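Local coordinates for protein putative aspartyl-tRNA synthetase (Leishmania major, PDB 6OD8) that probably catalyses the ATP-dependent attachment of L-aspartate to tRNA(Asp), as a class II aminoacyl-tRNA synthetase, at residues 278-283 with 486-491; 282-287 with 513-518. One frame throughout, in Å; residues are numbered along the deposited sequence. Where two conformers were deposited one is given.

Interaction 1: residues 278-283 with 486-491; sequences YKQMVL and AQRIHD
The side-chain amide of Gln280 lies across the aliphatic part of Arg488, the two side chains running at about a right angle. NE2 does most of the touching, 3.3 Å from both CB and CG of Arg488, while CD of Gln280 stands 3.8 Å from the same CG. Amide and guanidinium planes are turned 41° from one another, so this is not a stack. Gln280 reaches over because its chain is straight beyond CG (chi2 -177°). Arg488 instead folds at chi2 (-58°), so CB and CG face the amide while the guanidinium heads off toward Lys279.

There Lys279 NZ and Arg488 NH2 approach to 3.9 Å and share a water, 2.7 Å from NZ and more weakly bound by NH2. A second water bridges NE2 of Gln280 to the backbone carbonyl O of Ile489, tying the amide to the chain just past Arg488.

The next shell fixes these groups. Gln280 OE1 takes hydrogen bonds from Tyr512 and Gln276, and NE2 is also bonded to His523, which settles how the amide is rotated. Arg488 NE forms a salt bridge with Glu317; Ala486 O sits 3.6 Å above the guanidinium plane, toward its rim. Lys279 NZ pairs with Asp315 and is also bonded to Val316 O. As in other aspartyl-tRNA synthetases, this lysine and arginine probably receive the side-chain carboxylate of the substrate aspartate, with the nearby acids balancing their charge.

Helix 276-283 thus packs by one face against the end of strand 480-487 and the loop after it, with strand 310-319 contributing the acids and strand 523-529, between those two in the antiparallel class II sheet, contributing His523.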
loop_
_atom_site.group_PDB
_atom_site.type_symbol
_atom_site.label_atom_id
_atom_site.label_comp_id
_atom_site.label_asym_id
_atom_site.label_seq_id
_atom_site.Cartn_x
_atom_site.Cartn_y
_atom_site.Cartn_z
ATOM N N TYR A 278 -1.996 -6.485 -15.532
ATOM C CA TYR A 278 -0.883 -7.082 -14.788
ATOM C C TYR A 278 -1.369 -8.022 -13.692
ATOM O O TYR A 278 -0.758 -9.072 -13.462
ATOM C CB TYR A 278 0.004 -5.984 -14.192
ATOM C CG TYR A 278 0.700 -5.207 -15.271
ATOM C CD1 TYR A 278 1.689 -5.802 -16.036
ATOM C CD2 TYR A 278 0.362 -3.882 -15.542
ATOM C CE1 TYR A 278 2.315 -5.114 -17.060
ATOM C CE2 TYR A 278 1.002 -3.185 -16.568
ATOM C CZ TYR A 278 1.958 -3.804 -17.312
ATOM O OH TYR A 278 2.579 -3.106 -18.324
ATOM N N LYS A 279 -2.435 -7.655 -12.969
ATOM C CA LYS A 279 -2.862 -8.552 -11.902
ATOM C C LYS A 279 -3.350 -9.888 -12.455
ATOM O O LYS A 279 -3.136 -10.927 -11.824
ATOM C CB LYS A 279 -3.908 -7.896 -10.993
ATOM C CG LYS A 279 -5.304 -7.604 -11.621
ATOM C CD LYS A 279 -6.205 -6.961 -10.555
ATOM C CE LYS A 279 -7.513 -6.502 -11.195
ATOM N NZ LYS A 279 -8.574 -6.266 -10.171
ATOM N N GLN A 280 -3.925 -9.913 -13.665
ATOM C CA GLN A 280 -4.204 -11.207 -14.279
ATOM C C GLN A 280 -2.923 -11.931 -14.693
ATOM O O GLN A 280 -2.817 -13.157 -14.551
ATOM C CB GLN A 280 -5.097 -11.030 -15.510
ATOM C CG GLN A 280 -6.438 -10.412 -15.236
ATOM C CD GLN A 280 -7.258 -10.359 -16.528
ATOM O OE1 GLN A 280 -7.520 -9.291 -17.082
ATOM N NE2 GLN A 280 -7.596 -11.526 -17.044
ATOM N N MET A 281 -1.978 -11.214 -15.303
ATOM C CA MET A 281 -0.767 -11.867 -15.776
ATOM C C MET A 281 0.017 -12.491 -14.629
ATOM O O MET A 281 0.635 -13.541 -14.806
ATOM C CB MET A 281 0.107 -10.858 -16.525
ATOM C CG MET A 281 -0.617 -10.295 -17.772
ATOM S SD MET A 281 0.165 -8.799 -18.466
ATOM C CE MET A 281 1.655 -9.613 -18.990
ATOM N N VAL A 282 -0.012 -11.887 -13.441
ATOM C CA VAL A 282 0.771 -12.442 -12.339
ATOM C C VAL A 282 0.202 -13.783 -11.893
ATOM O O VAL A 282 0.946 -14.678 -11.493
ATOM C CB VAL A 282 0.855 -11.434 -11.179
ATOM C CG1 VAL A 282 1.634 -12.040 -10.000
ATOM C CG2 VAL A 282 1.569 -10.169 -11.655
ATOM N N LEU A 283 -1.120 -13.961 -11.983
ATOM C CA LEU A 283 -1.686 -15.267 -11.656
ATOM C C LEU A 283 -1.189 -16.348 -12.611
ATOM O O LEU A 283 -1.078 -17.522 -12.236
ATOM C CB LEU A 283 -3.205 -15.193 -11.690
ATOM C CG LEU A 283 -3.946 -14.254 -10.745
ATOM C CD1 LEU A 283 -5.376 -14.732 -10.617
ATOM C CD2 LEU A 283 -3.296 -14.102 -9.384
ATOM N N ALA A 486 -15.629 -9.872 -11.681
ATOM C CA ALA A 486 -16.008 -10.811 -12.734
ATOM C C ALA A 486 -15.008 -11.945 -12.843
ATOM O O ALA A 486 -13.841 -11.817 -12.449
ATOM C CB ALA A 486 -16.097 -10.125 -14.094
ATOM N N GLN A 487 -15.481 -13.049 -13.413
ATOM C CA GLN A 487 -14.577 -14.027 -13.999
ATOM C C GLN A 487 -13.991 -13.479 -15.298
ATOM O O GLN A 487 -14.717 -12.940 -16.151
ATOM C CB GLN A 487 -15.311 -15.349 -14.280
ATOM C CG GLN A 487 -14.385 -16.400 -14.887
ATOM C CD GLN A 487 -15.077 -17.726 -15.234
ATOM O OE1 GLN A 487 -16.303 -17.858 -15.156
ATOM N NE2 GLN A 487 -14.275 -18.725 -15.596
ATOM N N ARG A 488 -12.679 -13.658 -15.475
ATOM C CA ARG A 488 -12.013 -13.261 -16.708
ATOM C C ARG A 488 -12.030 -14.406 -17.717
ATOM O O ARG A 488 -12.227 -15.571 -17.367
ATOM C CB ARG A 488 -10.553 -12.864 -16.457
ATOM C CG ARG A 488 -10.311 -12.065 -15.159
ATOM C CD ARG A 488 -11.114 -10.772 -15.109
ATOM N NE ARG A 488 -10.787 -10.041 -13.878
ATOM C CZ ARG A 488 -11.448 -8.991 -13.403
ATOM N NH1 ARG A 488 -12.533 -8.497 -14.016
ATOM N NH2 ARG A 488 -11.017 -8.445 -12.279
ATOM N N ILE A 489 -11.737 -14.071 -18.969
ATOM C CA ILE A 489 -11.586 -15.076 -20.022
ATOM C C ILE A 489 -10.136 -15.545 -19.978
ATOM O O ILE A 489 -9.219 -14.774 -20.291
ATOM C CB ILE A 489 -11.944 -14.511 -21.401
ATOM C CG1 ILE A 489 -13.412 -14.055 -21.437
ATOM C CG2 ILE A 489 -11.661 -15.543 -22.501
ATOM C CD1 ILE A 489 -13.837 -13.436 -22.771
ATOM N N HIS A 490 -9.911 -16.800 -19.585
ATOM C CA HIS A 490 -8.535 -17.279 -19.463
ATOM C C HIS A 490 -8.088 -18.048 -20.698
ATOM O O HIS A 490 -6.927 -18.466 -20.775
ATOM C CB HIS A 490 -8.358 -18.130 -18.192
ATOM C CG HIS A 490 -9.252 -19.323 -18.136
ATOM N ND1 HIS A 490 -10.613 -19.226 -17.932
ATOM C CD2 HIS A 490 -8.986 -20.644 -18.279
ATOM C CE1 HIS A 490 -11.146 -20.434 -17.953
ATOM N NE2 HIS A 490 -10.184 -21.313 -18.173
ATOM N N ASP A 491 -8.977 -18.204 -21.688
ATOM C CA ASP A 491 -8.633 -18.854 -22.941
ATOM C C ASP A 491 -8.222 -17.810 -23.969
ATOM O O ASP A 491 -9.042 -16.945 -24.310
ATOM C CB ASP A 491 -9.819 -19.641 -23.483
ATOM C CG ASP A 491 -9.512 -20.296 -24.817
ATOM O OD1 ASP A 491 -8.867 -21.355 -24.794
ATOM O OD2 ASP A 491 -9.907 -19.753 -25.880
HETATM O O HOH W 1 -10.756 -5.756 -11.621
HETATM O O HOH W 2 -9.025 -12.087 -19.660
#

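Interaction 2: residues 282-287 with 513-518; sequences VLQGDV and VDSFRL
Gln284 lays its CB and CG against the backbone carbonyl of Ser515, with CB 3.3 Å and CG 3.4 Å from the oxygen, then runs on along the Phe516 ring. Its NE2 arrives at the ring's edge, 3.7 Å from CE1 and near the ring plane, with the amide tilted 54° to the ring. The bend at chi2 (-37°) folds the amide back toward its own helix, where NE2 bonds to Gln280 O; OE1 meets Trp521 N. Both ends of the amide are therefore tied down, and what Phe516 receives is van der Waals packing. Ser515 OG sits over the centre of one ring face, 3.7 Å above the plane, and is hydrogen-bonded to Tyr512 O.

What meets here is a pair of type I turns, Leu283 to Asp286 and Asp514 to Arg517, each at the C-terminal end of a helix of the class II catalytic domain (276-283 and 510-514). A salt bridge braces the second turn: Arg517 NE donates to Asp514 OD1 at 2.9 Å, in the guanidinium plane, reaching the anti side of the carboxylate from 23° out of its plane.

The subunit interface passes close by. Arg213 of the second subunit binds Gln284 O in the first turn and Leu518 O just past the second, and Asp286 forms salt bridges with Arg94 and Arg110 of that subunit, residues of its OB-fold domain.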
loop_
_atom_site.group_PDB
_atom_site.type_symbol
_atom_site.label_atom_id
_atom_site.label_comp_id
_atom_site.label_asym_id
_atom_site.label_seq_id
_atom_site.Cartn_x
_atom_site.Cartn_y
_atom_site.Cartn_z
ATOM N N VAL A 282 -0.012 -11.887 -13.441
ATOM C CA VAL A 282 0.771 -12.442 -12.339
ATOM C C VAL A 282 0.202 -13.783 -11.893
ATOM O O VAL A 282 0.946 -14.678 -11.493
ATOM C CB VAL A 282 0.855 -11.434 -11.179
ATOM C CG1 VAL A 282 1.634 -12.040 -10.000
ATOM C CG2 VAL A 282 1.569 -10.169 -11.655
ATOM N N LEU A 283 -1.120 -13.961 -11.983
ATOM C CA LEU A 283 -1.686 -15.267 -11.656
ATOM C C LEU A 283 -1.189 -16.348 -12.611
ATOM O O LEU A 283 -1.078 -17.522 -12.236
ATOM C CB LEU A 283 -3.205 -15.193 -11.690
ATOM C CG LEU A 283 -3.946 -14.254 -10.745
ATOM C CD1 LEU A 283 -5.376 -14.732 -10.617
ATOM C CD2 LEU A 283 -3.296 -14.102 -9.384
ATOM N N GLN A 284 -0.868 -15.978 -13.839
ATOM C CA GLN A 284 -0.307 -16.961 -14.758
ATOM C C GLN A 284 1.154 -17.276 -14.457
ATOM O O GLN A 284 1.721 -18.171 -15.096
ATOM C CB GLN A 284 -0.468 -16.474 -16.209
ATOM C CG GLN A 284 -1.897 -15.972 -16.548
ATOM C CD GLN A 284 -3.025 -16.756 -15.883
ATOM O OE1 GLN A 284 -2.984 -17.979 -15.798
ATOM N NE2 GLN A 284 -4.038 -16.044 -15.405
ATOM N N GLY A 285 1.771 -16.571 -13.511
ATOM C CA GLY A 285 3.064 -16.982 -12.994
ATOM C C GLY A 285 2.936 -17.800 -11.725
ATOM O O GLY A 285 3.896 -17.945 -10.962
ATOM N N ASP A 286 1.724 -18.289 -11.476
ATOM C CA ASP A 286 1.334 -19.236 -10.423
ATOM C C ASP A 286 1.200 -18.595 -9.048
ATOM O O ASP A 286 1.104 -19.318 -8.046
ATOM C CB ASP A 286 2.284 -20.443 -10.340
ATOM C CG ASP A 286 2.206 -21.325 -11.596
ATOM O OD1 ASP A 286 1.250 -21.137 -12.368
ATOM O OD2 ASP A 286 3.099 -22.175 -11.821
ATOM N N VAL A 287 1.141 -17.276 -8.950
ATOM C CA VAL A 287 0.768 -16.688 -7.664
ATOM C C VAL A 287 -0.737 -16.904 -7.527
ATOM O O VAL A 287 -1.488 -16.453 -8.395
ATOM C CB VAL A 287 1.127 -15.194 -7.586
ATOM C CG1 VAL A 287 0.798 -14.658 -6.194
ATOM C CG2 VAL A 287 2.605 -14.957 -7.925
ATOM N N VAL A 513 -2.344 -11.014 -23.725
ATOM C CA VAL A 513 -2.917 -12.189 -24.392
ATOM C C VAL A 513 -1.935 -13.361 -24.329
ATOM O O VAL A 513 -2.303 -14.491 -23.984
ATOM C CB VAL A 513 -3.288 -11.851 -25.848
ATOM C CG1 VAL A 513 -3.808 -13.091 -26.562
ATOM C CG2 VAL A 513 -4.325 -10.711 -25.912
ATOM N N ASP A 514 -0.661 -13.094 -24.634
ATOM C CA ASP A 514 0.366 -14.134 -24.607
ATOM C C ASP A 514 0.502 -14.779 -23.229
ATOM O O ASP A 514 0.921 -15.944 -23.134
ATOM C CB ASP A 514 1.718 -13.547 -25.018
ATOM C CG ASP A 514 1.840 -13.353 -26.510
ATOM O OD1 ASP A 514 0.919 -13.780 -27.255
ATOM O OD2 ASP A 514 2.860 -12.763 -26.932
ATOM N N SER A 515 0.192 -14.045 -22.159
ATOM C CA SER A 515 0.335 -14.614 -20.817
ATOM C C SER A 515 -0.638 -15.752 -20.545
ATOM O O SER A 515 -0.455 -16.470 -19.556
ATOM C CB SER A 515 0.169 -13.541 -19.731
ATOM O OG SER A 515 -1.192 -13.173 -19.517
ATOM N N PHE A 516 -1.653 -15.939 -21.390
ATOM C CA PHE A 516 -2.605 -17.026 -21.205
ATOM C C PHE A 516 -2.304 -18.233 -22.075
ATOM O O PHE A 516 -3.095 -19.184 -22.081
ATOM C CB PHE A 516 -4.030 -16.536 -21.495
ATOM C CG PHE A 516 -4.421 -15.332 -20.698
ATOM C CD1 PHE A 516 -4.601 -15.418 -19.316
ATOM C CD2 PHE A 516 -4.581 -14.100 -21.317
ATOM C CE1 PHE A 516 -4.955 -14.292 -18.569
ATOM C CE2 PHE A 516 -4.966 -12.963 -20.577
ATOM C CZ PHE A 516 -5.134 -13.070 -19.196
ATOM N N ARG A 517 -1.216 -18.195 -22.853
ATOM C CA ARG A 517 -0.992 -19.214 -23.871
ATOM C C ARG A 517 -0.182 -20.396 -23.364
ATOM O O ARG A 517 -0.178 -21.441 -24.013
ATOM C CB ARG A 517 -0.291 -18.604 -25.083
ATOM C CG ARG A 517 -1.166 -17.621 -25.892
ATOM C CD ARG A 517 -0.377 -17.194 -27.130
ATOM N NE ARG A 517 -0.915 -16.018 -27.805
ATOM C CZ ARG A 517 -1.973 -16.036 -28.610
ATOM N NH1 ARG A 517 -2.374 -14.910 -29.189
ATOM N NH2 ARG A 517 -2.656 -17.164 -28.814
ATOM N N LEU A 518 0.481 -20.266 -22.214
ATOM C CA LEU A 518 1.365 -21.299 -21.668
ATOM C C LEU A 518 0.718 -21.990 -20.469
ATOM O O LEU A 518 1.366 -22.263 -19.452
ATOM C CB LEU A 518 2.717 -20.701 -21.268
ATOM C CG LEU A 518 3.434 -19.887 -22.355
ATOM C CD1 LEU A 518 4.744 -19.307 -21.825
ATOM C CD2 LEU A 518 3.678 -20.726 -23.614
#

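Both contacts are buried, both use helix 276-283 and both touch the second subunit; their centres lie about 8 Å apart. Interaction 1 works from the helix's middle toward the catalytic sheet and is polar, with waters and charged groups in a probable substrate pocket. Interaction 2 lies at the helix's C-terminal end, where the glutamine's carbons and amide pack against a backbone carbonyl and a ring edge, flanked by Arg213 of the second subunit. They touch directly: Gln280 NE2 is 3.6 Å from Phe516 CZ, and Met281 CG is 3.4 Å from Ser515 OG. Phe516 thus packs against two glutamines four residues apart, Gln280 and Gln284.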